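Local coordinates for protein alpha-galactosidase (Thermus thermophilus, PDB 6LCJ) that probably hydrolyses terminal alpha-galactosyl residues from galactosides, as a hexameric, thermostable glycosidase of family GH36, at residues E[31-36]-E[123-128]. Sequence-based numbering, arbitrary orientation.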
loop_
_atom_site.group_PDB
_atom_site.type_symbol
_atom_site.label_atom_id
_atom_site.label_comp_id
_atom_site.label_asym_id
_atom_site.label_seq_id
_atom_site.Cartn_x
_atom_site.Cartn_y
_atom_site.Cartn_z
ATOM N N GLY E 31 -0.922 -28.536 -32.470
ATOM C CA GLY E 31 -1.754 -27.540 -31.829
ATOM C C GLY E 31 -1.014 -26.384 -31.204
ATOM O O GLY E 31 0.051 -26.560 -30.604
ATOM N N ARG E 32 -1.579 -25.186 -31.341
ATOM C CA ARG E 32 -1.021 -24.028 -30.657
ATOM C C ARG E 32 -0.910 -24.283 -29.162
ATOM O O ARG E 32 0.079 -23.897 -28.529
ATOM C CB ARG E 32 -1.870 -22.787 -30.933
ATOM C CG ARG E 32 -1.068 -21.492 -30.950
ATOM C CD ARG E 32 -1.910 -20.298 -30.521
ATOM N NE ARG E 32 -1.094 -19.151 -30.116
ATOM C CZ ARG E 32 -1.205 -18.535 -28.935
ATOM N NH1 ARG E 32 -2.092 -18.958 -28.042
ATOM N NH2 ARG E 32 -0.425 -17.498 -28.638
ATOM N N GLU E 33 -1.902 -24.949 -28.580
ATOM C CA GLU E 33 -1.837 -25.339 -27.180
ATOM C C GLU E 33 -2.188 -26.810 -27.050
ATOM O O GLU E 33 -3.149 -27.276 -27.666
ATOM C CB GLU E 33 -2.768 -24.501 -26.302
ATOM C CG GLU E 33 -2.468 -24.722 -24.834
ATOM C CD GLU E 33 -3.304 -23.870 -23.917
ATOM O OE1 GLU E 33 -3.437 -22.647 -24.174
ATOM O OE2 GLU E 33 -3.838 -24.438 -22.939
ATOM N N VAL E 34 -1.402 -27.541 -26.265
ATOM C CA VAL E 34 -1.648 -28.954 -26.027
ATOM C C VAL E 34 -1.558 -29.207 -24.531
ATOM O O VAL E 34 -0.815 -28.538 -23.809
ATOM C CB VAL E 34 -0.674 -29.872 -26.808
ATOM C CG1 VAL E 34 -0.812 -29.642 -28.317
ATOM C CG2 VAL E 34 0.763 -29.666 -26.355
ATOM N N ARG E 35 -2.350 -30.164 -24.062
ATOM C CA ARG E 35 -2.412 -30.498 -22.651
ATOM C C ARG E 35 -2.222 -31.994 -22.513
ATOM O O ARG E 35 -2.938 -32.767 -23.148
ATOM C CB ARG E 35 -3.744 -30.061 -22.037
ATOM C CG ARG E 35 -3.988 -28.577 -22.165
ATOM C CD ARG E 35 -4.922 -28.065 -21.093
ATOM N NE ARG E 35 -5.021 -26.617 -21.157
ATOM C CZ ARG E 35 -5.923 -25.894 -20.512
ATOM N NH1 ARG E 35 -6.827 -26.493 -19.749
ATOM N NH2 ARG E 35 -5.923 -24.569 -20.638
ATOM N N VAL E 36 -1.254 -32.398 -21.701
ATOM C CA VAL E 36 -0.947 -33.802 -21.474
ATOM C C VAL E 36 -1.048 -34.047 -19.980
ATOM O O VAL E 36 -0.483 -33.284 -19.189
ATOM C CB VAL E 36 0.453 -34.171 -22.001
ATOM C CG1 VAL E 36 0.778 -35.612 -21.677
ATOM C CG2 VAL E 36 0.553 -33.920 -23.499
ATOM N N LEU E 123 1.614 -28.517 -20.052
ATOM C CA LEU E 123 0.898 -27.676 -21.002
ATOM C C LEU E 123 1.902 -27.014 -21.938
ATOM O O LEU E 123 2.760 -26.242 -21.494
ATOM C CB LEU E 123 0.051 -26.634 -20.266
ATOM C CG LEU E 123 -0.944 -25.813 -21.097
ATOM C CD1 LEU E 123 -2.058 -25.269 -20.219
ATOM C CD2 LEU E 123 -0.231 -24.665 -21.778
ATOM N N GLY E 124 1.775 -27.290 -23.235
ATOM C CA GLY E 124 2.614 -26.670 -24.242
ATOM C C GLY E 124 1.855 -25.580 -24.972
ATOM O O GLY E 124 0.707 -25.772 -25.374
ATOM N N ARG E 125 2.508 -24.432 -25.136
ATOM C CA ARG E 125 1.876 -23.267 -25.737
ATOM C C ARG E 125 2.852 -22.589 -26.686
ATOM O O ARG E 125 3.896 -22.093 -26.258
ATOM C CB ARG E 125 1.401 -22.284 -24.665
ATOM C CG ARG E 125 0.647 -21.086 -25.234
ATOM C CD ARG E 125 0.106 -20.191 -24.150
ATOM N NE ARG E 125 -0.891 -20.886 -23.352
ATOM C CZ ARG E 125 -1.255 -20.509 -22.135
ATOM N NH1 ARG E 125 -0.692 -19.440 -21.580
ATOM N NH2 ARG E 125 -2.176 -21.201 -21.477
ATOM N N TYR E 126 2.506 -22.563 -27.970
ATOM C CA TYR E 126 3.264 -21.798 -28.948
ATOM C C TYR E 126 2.919 -20.320 -28.815
ATOM O O TYR E 126 1.758 -19.957 -28.639
ATOM C CB TYR E 126 2.963 -22.292 -30.366
ATOM C CG TYR E 126 3.828 -23.463 -30.819
ATOM C CD1 TYR E 126 5.136 -23.271 -31.253
ATOM C CD2 TYR E 126 3.328 -24.756 -30.817
ATOM C CE1 TYR E 126 5.931 -24.350 -31.661
ATOM C CE2 TYR E 126 4.107 -25.830 -31.222
ATOM C CZ TYR E 126 5.402 -25.623 -31.641
ATOM O OH TYR E 126 6.150 -26.696 -32.046
ATOM N N ALA E 127 3.939 -19.467 -28.878
ATOM C CA ALA E 127 3.714 -18.033 -28.709
ATOM C C ALA E 127 3.143 -17.403 -29.980
ATOM O O ALA E 127 2.136 -16.683 -29.933
ATOM C CB ALA E 127 5.015 -17.341 -28.301
ATOM N N GLY E 128 3.773 -17.657 -31.122
ATOM C CA GLY E 128 3.224 -17.204 -32.382
ATOM C C GLY E 128 2.327 -18.236 -33.040
ATOM O O GLY E 128 1.338 -18.687 -32.452
#
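The Arg32 guanidinium has Tyr126 O over one face, near the rim, and the oxygens of Ala127 and Gly128 at its edge. The Arg125 guanidinium turns an edge to Glu33, and the Tyr126 ring meets Gly31 O at its edge. These groups flank an antiparallel strand pair in the N-terminal beta-sandwich, the domain that precedes the catalytic barrel in GH36 enzymes. In the hydrogen-bonded pair, Val34 N donates to Gly124 O and Gly124 N donates back to Val34 O, both at 2.9 Å. Just before the strand, Arg32 O accepts from Tyr126 N at 2.8 Å. Beyond the strand end, Arg32 NH2 donates to Ala127 O at 3.0 Å, and NE adds a weak bond to Gly128 O.

Glu33, Arg35, Leu123 and Arg125 share one face. The Glu33 side chain runs out straight, CG opposite the backbone N (chi1 -168°), and puts its carboxylate between two arginines. Were Glu33 replaced by an alanine, Arg35 and Arg125 would probably lose their shared counter-charge. Arg35 NH2 also bonds Asp256 O of a second subunit, and Arg125 NH1 makes a long, weak ion pair with Glu258 there. Leu123 CD1 packs 3.4 Å from Glu33 OE2. Arg35 grips that oxygen side-on, through NE and NH2. Arg125 NE instead comes from above the carboxylate plane, 3.2 Å from Glu33 OE1, and the carboxylate and guanidinium planes are 47° apart.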